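Local coordinates for protein L-glyceraldehyde 3-phosphate reductase (Clostridium beijerinckii, PDB 6HG6) that probably acts as an NADPH-dependent aldehyde reductase of the aldo-keto reductase family, linked to furfural detoxification, at residues K209-A212 with K213-K217. Sequence-based numbering, arbitrary orientation.
Sequences KRAA and KENGK
Asn215 folds back on the last turn of helix 208-214 and gives Ala211 O two hydrogen bonds. Its side-chain amide donates through ND2 to Ala211 O at 2.8 Å, nearly straight and with the oxygen in the amide plane. Its backbone N reaches the same oxygen at 2.9 Å, on a more bent path. With CG beside the backbone N (chi1 -68°), ND2 can reach the oxygen that the backbone N also binds, and the amide is held in place. One residue earlier, Arg210 and Glu214 form a salt bridge, Arg210 NE to Glu214 OE1 3.4 Å. The carboxylate oxygen sits over one face of the guanidinium, toward its rim. Because it lies well out of the guanidinium plane and no N-H points at it, the attraction is one of charge only; the two planes are 53° apart. Glu214 CD also packs on Arg210 CG at 3.7 Å.

Behind these side chains runs the helical backbone, with Glu214 N bonded to Arg210 O at 2.9 Å. A Schellman motif ends the helix. Lys217 N donates a hydrogen bond to Ala212 O at 2.9 Å, Gly216 N bonds to Lys213 O at 3.3 Å, and Gly216 is the C-prime residue with positive phi. The chain thereby turns from helix 208-214 into strand 218-222 of the TIM barrel.

Ala211 and Asn215 touch Met175 and Glu176 of helix 172-184. Ala212 faces the barrel wall, against Asn192 of strand 189-195 and Ile219 of strand 218-222. Lys209 NZ forms a salt bridge with Asp289 OD2 and a hydrogen bond with Tyr196 OH, while Lys217 NZ bonds to Phe189 O at the start of strand 189-195.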
# COMPACT_ATOMS: atom_id res chain seq x y z
N LYS A 209 -7.57 -8.46 9.93
CA LYS A 209 -8.61 -8.38 8.87
C LYS A 209 -10.01 -8.28 9.49
O LYS A 209 -10.77 -7.38 9.05
CB LYS A 209 -8.48 -9.55 7.92
CG LYS A 209 -9.20 -9.39 6.59
CD LYS A 209 -8.94 -10.61 5.71
CE LYS A 209 -9.72 -10.57 4.42
NZ LYS A 209 -9.75 -11.86 3.69
N ARG A 210 -10.29 -9.08 10.51
CA ARG A 210 -11.60 -9.06 11.21
C ARG A 210 -11.77 -7.76 12.02
O ARG A 210 -12.88 -7.24 11.99
CB ARG A 210 -11.73 -10.30 12.09
CG ARG A 210 -12.97 -10.33 12.98
CD ARG A 210 -12.97 -11.66 13.71
NE ARG A 210 -13.75 -11.74 14.95
CZ ARG A 210 -14.82 -12.51 15.20
NH1 ARG A 210 -15.35 -13.32 14.29
NH2 ARG A 210 -15.37 -12.48 16.40
N ALA A 211 -10.76 -7.29 12.75
CA ALA A 211 -10.87 -6.06 13.57
C ALA A 211 -11.12 -4.87 12.64
O ALA A 211 -11.93 -4.03 13.00
CB ALA A 211 -9.64 -5.85 14.43
N ALA A 212 -10.44 -4.79 11.50
CA ALA A 212 -10.59 -3.66 10.55
C ALA A 212 -12.05 -3.64 10.09
O ALA A 212 -12.71 -2.60 10.21
CB ALA A 212 -9.63 -3.75 9.41
N LYS A 213 -12.56 -4.79 9.63
CA LYS A 213 -13.96 -4.88 9.18
C LYS A 213 -14.91 -4.49 10.33
O LYS A 213 -15.79 -3.67 10.10
CB LYS A 213 -14.27 -6.30 8.69
CG LYS A 213 -15.70 -6.47 8.23
CD LYS A 213 -16.01 -7.80 7.61
CE LYS A 213 -17.39 -7.79 6.98
NZ LYS A 213 -17.76 -9.13 6.48
N GLU A 214 -14.75 -5.05 11.52
CA GLU A 214 -15.69 -4.82 12.64
C GLU A 214 -15.62 -3.36 13.09
O GLU A 214 -16.59 -2.93 13.69
CB GLU A 214 -15.43 -5.78 13.80
CG GLU A 214 -15.84 -7.22 13.48
CD GLU A 214 -15.65 -8.27 14.56
OE1 GLU A 214 -16.21 -9.40 14.41
OE2 GLU A 214 -14.94 -7.98 15.52
N ASN A 215 -14.52 -2.63 12.86
CA ASN A 215 -14.37 -1.23 13.34
C ASN A 215 -14.49 -0.21 12.19
O ASN A 215 -14.18 0.98 12.39
CB ASN A 215 -13.08 -1.05 14.14
CG ASN A 215 -13.14 -1.81 15.45
OD1 ASN A 215 -13.58 -1.24 16.45
ND2 ASN A 215 -12.79 -3.09 15.45
N GLY A 216 -14.88 -0.67 11.02
CA GLY A 216 -15.07 0.16 9.82
C GLY A 216 -13.81 0.84 9.34
O GLY A 216 -13.92 1.95 8.81
N LYS A 217 -12.65 0.19 9.46
CA LYS A 217 -11.37 0.69 8.94
C LYS A 217 -11.02 -0.03 7.64
O LYS A 217 -11.30 -1.24 7.50
CB LYS A 217 -10.25 0.47 9.96
CG LYS A 217 -10.59 0.92 11.35
CD LYS A 217 -10.85 2.44 11.42
CE LYS A 217 -11.23 2.86 12.82
NZ LYS A 217 -11.46 4.31 12.90